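Local coordinates for protein lactate dehydrogenase, adjacent gene encodes predicted malate dehydrogenase (Cryptosporidium parvum, PDB 4ND2) that probably catalyses the interconversion of (S)-lactate and pyruvate with NAD(+)/NADH as cofactor, and is held here with pyruvate and an acetylpyridine analogue of NAD, at residues 21-25 with 26-30; 135-139 with 140-144; 197-201 with 202-206; 265-268 with 269-272. All coordinates share one frame; numbering follows the deposited sequence.

Going from the N terminus, contact 1 closes the turn between helix 14-26 and strand 30-34 in the nucleotide-binding half. Contact 2 does the same job further on, turning helix 124-135 into strand 142-144, the last strand of the parallel sheet. In the C-terminal half, contact 3 joins helix 195-200 to helix 206-227, and contact 4 rounds the connection from strand 253-261 to strand 270-279. The four follow in series, none nested or crossed. Contacts 2 and 4 touch: the hydroxyl of Tyr271 probably hydrogen-bonds to the carbonyls of His139 and Val142, tying the two halves together. Contact 3 stands well apart, its centre about 42 Å from that of contact 1.

Contact 1 of 4, residues 21-25 with 26-30; sequences YIVGK and DNLAD
Ile22 and Asp26 lie side by side at the end of helix 14-26, pointing the same way, with the CG2 methyl of Ile22 3.6 Å from Asp26 OD2. That methyl stands anti to the backbone N of Ile22 (chi1 -61° for CG1), which sets it beside the carboxylate. Lys25 runs out extended and bends only at its last torsion (-53°), and a water joins its NZ to Asp26 OD1, at 2.9 Å from each. Lys25 NZ also forms a salt bridge with Asp26 of the second subunit, and Asp26 OD1 one with Lys25 of the second subunit, so the water-linked pair lies at a subunit interface. On the other flank Val23 turns CG1 to the outgoing chain, 4.2 Å from Leu28 CB and 3.6 Å from Ala29 O; Ile7 of strand 6-10 packs on the same three residues. The backbone finishes the turn: Asn27 N bonds to Gly24 O from above the carbonyl plane, whereas Leu28 N reaches Val23 O at 3.1 Å within that plane. With positive phi at Asn27, this is a Schellman motif, here ending the first helix of the Rossmann fold before strand 30-34.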
loop_
_atom_site.group_PDB
_atom_site.type_symbol
_atom_site.label_atom_id
_atom_site.label_comp_id
_atom_site.label_asym_id
_atom_site.label_seq_id
_atom_site.Cartn_x
_atom_site.Cartn_y
_atom_site.Cartn_z
ATOM N N TYR A 21 -3.933 -10.872 -11.270
ATOM C CA TYR A 21 -2.684 -10.691 -10.529
ATOM C C TYR A 21 -2.735 -9.445 -9.647
ATOM O O TYR A 21 -2.424 -9.496 -8.455
ATOM C CB TYR A 21 -1.543 -10.563 -11.550
ATOM C CG TYR A 21 -0.115 -10.729 -11.068
ATOM C CD1 TYR A 21 0.224 -11.627 -10.058
ATOM C CD2 TYR A 21 0.919 -10.037 -11.698
ATOM C CE1 TYR A 21 1.542 -11.792 -9.661
ATOM C CE2 TYR A 21 2.237 -10.198 -11.310
ATOM C CZ TYR A 21 2.545 -11.079 -10.295
ATOM O OH TYR A 21 3.860 -11.241 -9.919
ATOM N N ILE A 22 -3.146 -8.333 -10.248
ATOM C CA ILE A 22 -3.174 -7.034 -9.569
ATOM C C ILE A 22 -4.322 -6.943 -8.566
ATOM O O ILE A 22 -4.133 -6.446 -7.453
ATOM C CB ILE A 22 -3.264 -5.878 -10.592
ATOM C CG1 ILE A 22 -2.036 -5.884 -11.512
ATOM C CG2 ILE A 22 -3.408 -4.529 -9.890
ATOM C CD1 ILE A 22 -0.707 -5.787 -10.797
ATOM N N VAL A 23 -5.504 -7.416 -8.958
ATOM C CA VAL A 23 -6.657 -7.461 -8.054
ATOM C C VAL A 23 -6.300 -8.264 -6.805
ATOM O O VAL A 23 -6.572 -7.831 -5.684
ATOM C CB VAL A 23 -7.903 -8.081 -8.731
ATOM C CG1 VAL A 23 -8.976 -8.430 -7.707
ATOM C CG2 VAL A 23 -8.470 -7.137 -9.786
ATOM N N GLY A 24 -5.696 -9.433 -7.015
ATOM C CA GLY A 24 -5.245 -10.283 -5.918
ATOM C C GLY A 24 -4.199 -9.609 -5.051
ATOM O O GLY A 24 -4.308 -9.611 -3.826
ATOM N N LYS A 25 -3.188 -9.025 -5.689
ATOM C CA LYS A 25 -2.130 -8.310 -4.971
ATOM C C LYS A 25 -2.695 -7.222 -4.055
ATOM O O LYS A 25 -2.279 -7.104 -2.905
ATOM C CB LYS A 25 -1.132 -7.696 -5.955
ATOM C CG LYS A 25 -0.007 -6.910 -5.296
ATOM C CD LYS A 25 0.942 -6.321 -6.325
ATOM C CE LYS A 25 2.176 -5.720 -5.670
ATOM N NZ LYS A 25 1.836 -4.746 -4.599
ATOM N N ASP A 26 -3.641 -6.438 -4.567
ATOM C CA ASP A 26 -4.246 -5.342 -3.798
ATOM C C ASP A 26 -5.299 -5.817 -2.791
ATOM O O ASP A 26 -5.789 -5.021 -1.992
ATOM C CB ASP A 26 -4.899 -4.323 -4.739
ATOM C CG ASP A 26 -3.900 -3.635 -5.659
ATOM O OD1 ASP A 26 -2.691 -3.612 -5.346
ATOM O OD2 ASP A 26 -4.331 -3.110 -6.704
ATOM N N ASN A 27 -5.654 -7.103 -2.840
ATOM C CA ASN A 27 -6.763 -7.640 -2.052
ATOM C C ASN A 27 -8.052 -6.834 -2.265
ATOM O O ASN A 27 -8.817 -6.594 -1.330
ATOM C CB ASN A 27 -6.395 -7.711 -0.563
ATOM C CG ASN A 27 -7.383 -8.537 0.254
ATOM O OD1 ASN A 27 -7.964 -9.509 -0.231
ATOM N ND2 ASN A 27 -7.572 -8.153 1.501
ATOM N N LEU A 28 -8.278 -6.419 -3.509
ATOM C CA LEU A 28 -9.476 -5.660 -3.877
ATOM C C LEU A 28 -10.720 -6.549 -3.870
ATOM O O LEU A 28 -11.805 -6.112 -3.486
ATOM C CB LEU A 28 -9.290 -5.034 -5.262
ATOM C CG LEU A 28 -10.448 -4.226 -5.850
ATOM C CD1 LEU A 28 -10.746 -3.005 -4.992
ATOM C CD2 LEU A 28 -10.125 -3.819 -7.280
ATOM N N ALA A 29 -10.556 -7.792 -4.314
ATOM C CA ALA A 29 -11.665 -8.736 -4.402
ATOM C C ALA A 29 -11.148 -10.150 -4.636
ATOM O O ALA A 29 -9.956 -10.358 -4.885
ATOM C CB ALA A 29 -12.601 -8.338 -5.536
ATOM N N ASP A 30 -12.054 -11.116 -4.536
ATOM C CA ASP A 30 -11.809 -12.452 -5.067
ATOM C C ASP A 30 -11.949 -12.368 -6.580
ATOM O O ASP A 30 -12.689 -11.526 -7.094
ATOM C CB ASP A 30 -12.822 -13.464 -4.525
ATOM C CG ASP A 30 -12.603 -13.800 -3.060
ATOM O OD1 ASP A 30 -11.523 -13.503 -2.501
ATOM O OD2 ASP A 30 -13.527 -14.389 -2.466
HETATM O O HOH W 1 -0.598 -3.738 -3.298
#

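Contact 2 of 4, residues 135-139 with 140-144; sequences SGLPH and NKVCG
The carbonyl oxygen of His139 is gripped twice: Val142 N bonds to it at 3.3 Å, from above the carbonyl plane, and the hydroxyl of Tyr271 is bonded to it as well. That hydroxyl lies within bonding distance of Val142 O too; the two carbonyl oxygens, His139 O and Val142 O, are only 3.0 Å apart, and its single proton can serve only one of them fully at a time, though it probably offsets some of their mutual repulsion. One residue earlier, Lys141 N bonds to Pro138 O at 3.0 Å, again with the donor well out of the carbonyl plane. These two successive i to i+3 bonds make the short 3-10 turn that leads from helix 124-135 into strand 142-144, the edge strand of the Rossmann sheet within this chain. Asn140 folds its amide back over the turn: with CG placed between the backbone N and the carbonyl carbon (chi1 67°), OD1 comes to 3.2 Å from Pro138 CB. Lys141 CG also touches that proline carbon, at 4.1 Å; the lysine then bends at each of its remaining torsions and delivers NZ to the carbonyl of Asn114. On the helix side of the turn, Val142 brings CG2 to within 3.7 Å of Leu137 CB. Ser135 prepares the exit from the helix as an ST turn, its OG accepting from Leu137 N at 3.2 Å. His139 leaves the turn with its CB bond directed away, and its ring stacks on Phe260.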
loop_
_atom_site.group_PDB
_atom_site.type_symbol
_atom_site.label_atom_id
_atom_site.label_comp_id
_atom_site.label_asym_id
_atom_site.label_seq_id
_atom_site.Cartn_x
_atom_site.Cartn_y
_atom_site.Cartn_z
ATOM N N SER A 135 -27.190 -7.635 -24.000
ATOM C CA SER A 135 -27.343 -8.036 -22.596
ATOM C C SER A 135 -28.608 -7.453 -21.963
ATOM O O SER A 135 -29.247 -8.100 -21.132
ATOM C CB SER A 135 -26.121 -7.618 -21.768
ATOM O OG SER A 135 -26.079 -6.212 -21.573
ATOM N N GLY A 136 -28.952 -6.227 -22.347
ATOM C CA GLY A 136 -30.099 -5.527 -21.774
ATOM C C GLY A 136 -29.821 -4.912 -20.412
ATOM O O GLY A 136 -30.745 -4.453 -19.741
ATOM N N LEU A 137 -28.555 -4.895 -19.997
ATOM C CA LEU A 137 -28.180 -4.286 -18.719
ATOM C C LEU A 137 -28.321 -2.767 -18.804
ATOM O O LEU A 137 -28.192 -2.197 -19.889
ATOM C CB LEU A 137 -26.746 -4.658 -18.320
ATOM C CG LEU A 137 -26.590 -5.883 -17.418
ATOM C CD1 LEU A 137 -27.256 -7.109 -18.023
ATOM C CD2 LEU A 137 -25.118 -6.144 -17.142
ATOM N N PRO A 138 -28.581 -2.104 -17.661
ATOM C CA PRO A 138 -28.710 -0.645 -17.667
ATOM C C PRO A 138 -27.475 0.041 -18.251
ATOM O O PRO A 138 -26.352 -0.418 -18.023
ATOM C CB PRO A 138 -28.862 -0.295 -16.183
ATOM C CG PRO A 138 -29.368 -1.537 -15.541
ATOM C CD PRO A 138 -28.758 -2.667 -16.310
ATOM N N HIS A 139 -27.687 1.122 -18.998
ATOM C CA HIS A 139 -26.592 1.866 -19.625
ATOM C C HIS A 139 -25.514 2.268 -18.619
ATOM O O HIS A 139 -24.323 2.164 -18.907
ATOM C CB HIS A 139 -27.121 3.118 -20.338
ATOM C CG HIS A 139 -27.903 2.824 -21.580
ATOM N ND1 HIS A 139 -29.275 2.691 -21.584
ATOM C CD2 HIS A 139 -27.505 2.637 -22.861
ATOM C CE1 HIS A 139 -29.688 2.437 -22.812
ATOM N NE2 HIS A 139 -28.634 2.400 -23.607
ATOM N N ASN A 140 -25.939 2.714 -17.438
ATOM C CA ASN A 140 -25.014 3.162 -16.393
ATOM C C ASN A 140 -24.177 2.041 -15.759
ATOM O O ASN A 140 -23.206 2.318 -15.051
ATOM C CB ASN A 140 -25.770 3.930 -15.297
ATOM C CG ASN A 140 -26.713 3.045 -14.502
ATOM O OD1 ASN A 140 -27.558 2.358 -15.066
ATOM N ND2 ASN A 140 -26.570 3.059 -13.184
ATOM N N LYS A 141 -24.556 0.787 -16.009
ATOM C CA LYS A 141 -23.839 -0.372 -15.474
ATOM C C LYS A 141 -22.958 -1.068 -16.515
ATOM O O LYS A 141 -22.357 -2.106 -16.224
ATOM C CB LYS A 141 -24.835 -1.376 -14.884
ATOM C CG LYS A 141 -25.635 -0.850 -13.699
ATOM C CD LYS A 141 -24.782 -0.618 -12.457
ATOM C CE LYS A 141 -24.343 -1.915 -11.794
ATOM N NZ LYS A 141 -25.477 -2.662 -11.182
ATOM N N VAL A 142 -22.881 -0.502 -17.719
ATOM C CA VAL A 142 -22.029 -1.034 -18.780
ATOM C C VAL A 142 -21.165 0.083 -19.357
ATOM O O VAL A 142 -21.680 1.109 -19.803
ATOM C CB VAL A 142 -22.858 -1.663 -19.921
ATOM C CG1 VAL A 142 -21.941 -2.215 -21.008
ATOM C CG2 VAL A 142 -23.772 -2.754 -19.380
ATOM N N CYS A 143 -19.851 -0.119 -19.342
ATOM C CA CYS A 143 -18.918 0.854 -19.896
ATOM C C CYS A 143 -17.681 0.157 -20.454
ATOM O O CYS A 143 -17.523 -1.058 -20.304
ATOM C CB CYS A 143 -18.520 1.875 -18.830
ATOM S SG CYS A 143 -17.511 1.195 -17.496
ATOM N N GLY A 144 -16.813 0.926 -21.104
ATOM C CA GLY A 144 -15.601 0.384 -21.708
ATOM C C GLY A 144 -14.338 1.043 -21.192
ATOM O O GLY A 144 -14.298 2.262 -21.018
#

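Contact 3 of 4, residues 197-201 with 202-206; sequences SFIKQ and GLITQ
A Schellman motif ends helix 195-200, and its outgoing chain leads directly to the N-cap of helix 206-227. Leu203 N bonds to Phe198 O at 2.9 Å, nearly along the C=O axis, and Gly202 N, at positive phi, bonds to Ile199 O from above the carbonyl plane. Ile204 N adds a weak bond to Phe198 O. The side chains close over this turn. Leu203 CD1 meets the edge of the Phe198 ring near its plane, 4.0 Å from CD2, and also lies against Gln201 OE1. From the next residue, Ile204 lays CG2 against both Phe198 and Ile199, 3.6 Å from Phe198 CB and 4.0 Å from Ile199 CG1; with CG1 anti to the backbone N (chi1 -163°), CG2 falls between that N and the carbonyl carbon. A CA-H...O contact from Ile199 CA to Ile204 O, 3.4 Å long, is backed by a water that donates to Ile199 O and Ile204 O, at 2.7 Å and 2.8 Å. Behind the hydrophobic side stand Phe162 of helix 147-162, whose ring meets that of Phe198, and Ile209 of helix 206-227. Thr205 then caps the new helix with its side chain: a Schellman C-cap followed within a few residues by an N-cap, linking two consecutive helices of the C-terminal domain.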
loop_
_atom_site.group_PDB
_atom_site.type_symbol
_atom_site.label_atom_id
_atom_site.label_comp_id
_atom_site.label_asym_id
_atom_site.label_seq_id
_atom_site.Cartn_x
_atom_site.Cartn_y
_atom_site.Cartn_z
ATOM N N SER A 197 0.766 28.811 -21.058
ATOM C CA SER A 197 1.787 29.480 -20.244
ATOM C C SER A 197 3.175 28.924 -20.528
ATOM O O SER A 197 4.133 29.685 -20.659
ATOM C CB SER A 197 1.482 29.352 -18.748
ATOM O OG SER A 197 0.318 30.080 -18.402
ATOM N N PHE A 198 3.283 27.599 -20.619
ATOM C CA PHE A 198 4.562 26.957 -20.918
ATOM C C PHE A 198 5.096 27.361 -22.296
ATOM O O PHE A 198 6.309 27.456 -22.487
ATOM C CB PHE A 198 4.445 25.429 -20.822
ATOM C CG PHE A 198 4.311 24.917 -19.412
ATOM C CD1 PHE A 198 3.139 24.309 -18.985
ATOM C CD2 PHE A 198 5.363 25.040 -18.511
ATOM C CE1 PHE A 198 3.017 23.831 -17.690
ATOM C CE2 PHE A 198 5.244 24.567 -17.212
ATOM C CZ PHE A 198 4.070 23.962 -16.802
ATOM N N ILE A 199 4.192 27.590 -23.248
ATOM C CA ILE A 199 4.579 28.088 -24.575
ATOM C C ILE A 199 5.185 29.490 -24.466
ATOM O O ILE A 199 6.252 29.746 -25.017
ATOM C CB ILE A 199 3.390 28.085 -25.566
ATOM C CG1 ILE A 199 2.993 26.644 -25.903
ATOM C CG2 ILE A 199 3.747 28.834 -26.849
ATOM C CD1 ILE A 199 1.624 26.507 -26.533
ATOM N N LYS A 200 4.514 30.381 -23.740
ATOM C CA LYS A 200 5.016 31.746 -23.518
ATOM C C LYS A 200 6.361 31.766 -22.791
ATOM O O LYS A 200 7.198 32.623 -23.059
ATOM C CB LYS A 200 4.004 32.572 -22.721
ATOM C CG LYS A 200 2.714 32.862 -23.466
ATOM C CD LYS A 200 1.634 33.375 -22.528
ATOM C CE LYS A 200 0.280 33.415 -23.215
ATOM N NZ LYS A 200 -0.817 33.707 -22.254
ATOM N N GLN A 201 6.562 30.821 -21.874
ATOM C CA GLN A 201 7.807 30.735 -21.107
ATOM C C GLN A 201 8.935 30.057 -21.884
ATOM O O GLN A 201 10.084 30.051 -21.435
ATOM C CB GLN A 201 7.566 29.988 -19.791
ATOM C CG GLN A 201 6.571 30.669 -18.859
ATOM C CD GLN A 201 6.038 29.732 -17.787
ATOM O OE1 GLN A 201 6.729 28.808 -17.360
ATOM N NE2 GLN A 201 4.804 29.966 -17.349
ATOM N N GLY A 202 8.613 29.479 -23.039
ATOM C CA GLY A 202 9.613 28.839 -23.888
ATOM C C GLY A 202 10.001 27.437 -23.453
ATOM O O GLY A 202 11.045 26.929 -23.861
ATOM N N LEU A 203 9.160 26.805 -22.635
ATOM C CA LEU A 203 9.453 25.473 -22.090
ATOM C C LEU A 203 8.815 24.339 -22.899
ATOM O O LEU A 203 9.173 23.173 -22.718
ATOM C CB LEU A 203 9.011 25.396 -20.623
ATOM C CG LEU A 203 9.708 26.382 -19.674
ATOM C CD1 LEU A 203 9.175 26.233 -18.258
ATOM C CD2 LEU A 203 11.218 26.196 -19.696
ATOM N N ILE A 204 7.871 24.677 -23.776
ATOM C CA ILE A 204 7.333 23.723 -24.748
ATOM C C ILE A 204 6.852 24.468 -25.995
ATOM O O ILE A 204 6.400 25.606 -25.899
ATOM C CB ILE A 204 6.178 22.883 -24.148
ATOM C CG1 ILE A 204 5.915 21.636 -25.000
ATOM C CG2 ILE A 204 4.906 23.709 -23.999
ATOM C CD1 ILE A 204 4.987 20.635 -24.344
ATOM N N THR A 205 6.951 23.828 -27.157
ATOM C CA THR A 205 6.458 24.420 -28.401
ATOM C C THR A 205 5.164 23.746 -28.832
ATOM O O THR A 205 4.867 22.623 -28.411
ATOM C CB THR A 205 7.485 24.303 -29.544
ATOM O OG1 THR A 205 7.595 22.938 -29.968
ATOM C CG2 THR A 205 8.846 24.807 -29.101
ATOM N N GLN A 206 4.398 24.436 -29.672
ATOM C CA GLN A 206 3.165 23.873 -30.218
ATOM C C GLN A 206 3.444 22.620 -31.048
ATOM O O GLN A 206 2.642 21.689 -31.045
ATOM C CB GLN A 206 2.416 24.911 -31.063
ATOM C CG GLN A 206 1.065 24.445 -31.594
ATOM C CD GLN A 206 0.082 24.087 -30.491
ATOM O OE1 GLN A 206 -0.139 24.866 -29.568
ATOM N NE2 GLN A 206 -0.516 22.904 -30.585
HETATM O O HOH W 2 7.743 27.950 -26.457
HETATM O O HOH W 3 12.927 29.145 -23.173
#

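Contact 4 of 4, residues 265-268 with 269-272; sequences YGVK and GIYM
Met272 reaches back across the loop to Val267 and Tyr265. Its CB leaves strand 270-279 on the side of the loop, and CG lies between the backbone N and the carbonyl carbon (chi1 69°). From there the chain runs out fully extended, carrying SD and then CE straight to the loop. Only the terminal methyl makes the contact: CE lies 3.7 Å from Tyr265 CB and 3.9 Å from Val267 CG2. The methionine and the valine thus meet tip to tip, and CE touches both the valine methyl and the first carbon of the tyrosine side chain. Val267 has a second partner closer to the bend. Ile270 CG2 is 3.7 Å from both Val267 CB and Val267 CG2, and the two side chains cross at about a right angle, the isoleucine methyl lying against the branch of the valine. Hydrophobic side chains carry this contact across the loop. Gly269, with a positive phi, takes the chain through the sharp bend after Lys268; it and Ile270 both face Cys261 in a G1 beta bulge, next to the backbone pairing of Ile270 with Cys261 and Met272 with Ala259. The tyrosine hydroxyl takes no part in this cluster; it is hydrogen-bonded to Leu287 O and Leu289 N. Helix 293-314 covers the apolar cluster, with Ile303 against Val267 and Met272, Leu299 against Tyr265 and Asn307 against Ile270, while strand 253-261 runs alongside strand 270-279 as its antiparallel neighbour.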
loop_
_atom_site.group_PDB
_atom_site.type_symbol
_atom_site.label_atom_id
_atom_site.label_comp_id
_atom_site.label_asym_id
_atom_site.label_seq_id
_atom_site.Cartn_x
_atom_site.Cartn_y
_atom_site.Cartn_z
ATOM N N TYR A 265 -21.873 17.040 -24.938
ATOM C CA TYR A 265 -21.038 17.003 -26.147
ATOM C C TYR A 265 -21.824 16.937 -27.464
ATOM O O TYR A 265 -21.323 16.424 -28.466
ATOM C CB TYR A 265 -20.032 15.844 -26.065
ATOM C CG TYR A 265 -19.110 15.934 -24.869
ATOM C CD1 TYR A 265 -19.349 15.187 -23.720
ATOM C CD2 TYR A 265 -18.006 16.782 -24.883
ATOM C CE1 TYR A 265 -18.508 15.273 -22.621
ATOM C CE2 TYR A 265 -17.161 16.877 -23.790
ATOM C CZ TYR A 265 -17.416 16.120 -22.662
ATOM O OH TYR A 265 -16.577 16.216 -21.578
ATOM N N GLY A 266 -23.048 17.463 -27.459
ATOM C CA GLY A 266 -23.881 17.520 -28.660
ATOM C C GLY A 266 -24.364 16.187 -29.211
ATOM O O GLY A 266 -24.718 16.104 -30.388
ATOM N N VAL A 267 -24.390 15.147 -28.376
ATOM C CA VAL A 267 -24.871 13.823 -28.794
ATOM C C VAL A 267 -26.091 13.414 -27.976
ATOM O O VAL A 267 -26.254 13.853 -26.838
ATOM C CB VAL A 267 -23.773 12.740 -28.682
ATOM C CG1 VAL A 267 -22.614 13.068 -29.609
ATOM C CG2 VAL A 267 -23.276 12.585 -27.249
ATOM N N LYS A 268 -26.937 12.564 -28.555
ATOM C CA LYS A 268 -28.211 12.197 -27.933
ATOM C C LYS A 268 -28.362 10.690 -27.722
ATOM O O LYS A 268 -29.424 10.123 -27.983
ATOM C CB LYS A 268 -29.376 12.739 -28.769
ATOM C CG LYS A 268 -29.388 14.255 -28.888
ATOM C CD LYS A 268 -30.665 14.752 -29.547
ATOM C CE LYS A 268 -30.686 16.269 -29.648
ATOM N NZ LYS A 268 -31.923 16.762 -30.315
ATOM N N GLY A 269 -27.302 10.050 -27.234
ATOM C CA GLY A 269 -27.338 8.625 -26.899
ATOM C C GLY A 269 -26.341 7.817 -27.704
ATOM O O GLY A 269 -26.711 7.124 -28.651
ATOM N N ILE A 270 -25.071 7.913 -27.322
ATOM C CA ILE A 270 -23.999 7.161 -27.971
ATOM C C ILE A 270 -22.920 6.791 -26.953
ATOM O O ILE A 270 -22.601 7.581 -26.061
ATOM C CB ILE A 270 -23.372 7.961 -29.137
ATOM C CG1 ILE A 270 -22.382 7.090 -29.922
ATOM C CG2 ILE A 270 -22.689 9.229 -28.635
ATOM C CD1 ILE A 270 -21.785 7.778 -31.130
ATOM N N TYR A 271 -22.372 5.584 -27.086
ATOM C CA TYR A 271 -21.220 5.171 -26.286
ATOM C C TYR A 271 -19.940 5.749 -26.880
ATOM O O TYR A 271 -19.569 5.418 -28.006
ATOM C CB TYR A 271 -21.117 3.642 -26.206
ATOM C CG TYR A 271 -21.863 3.040 -25.040
ATOM C CD1 TYR A 271 -23.080 2.391 -25.223
ATOM C CD2 TYR A 271 -21.349 3.122 -23.750
ATOM C CE1 TYR A 271 -23.765 1.838 -24.153
ATOM C CE2 TYR A 271 -22.026 2.577 -22.673
ATOM C CZ TYR A 271 -23.231 1.933 -22.878
ATOM O OH TYR A 271 -23.905 1.389 -21.812
ATOM N N MET A 272 -19.276 6.621 -26.125
ATOM C CA MET A 272 -17.982 7.167 -26.527
ATOM C C MET A 272 -17.174 7.619 -25.312
ATOM O O MET A 272 -17.711 7.751 -24.213
ATOM C CB MET A 272 -18.167 8.336 -27.499
ATOM C CG MET A 272 -18.772 9.588 -26.881
ATOM S SD MET A 272 -18.807 10.970 -28.037
ATOM C CE MET A 272 -19.406 12.279 -26.975
#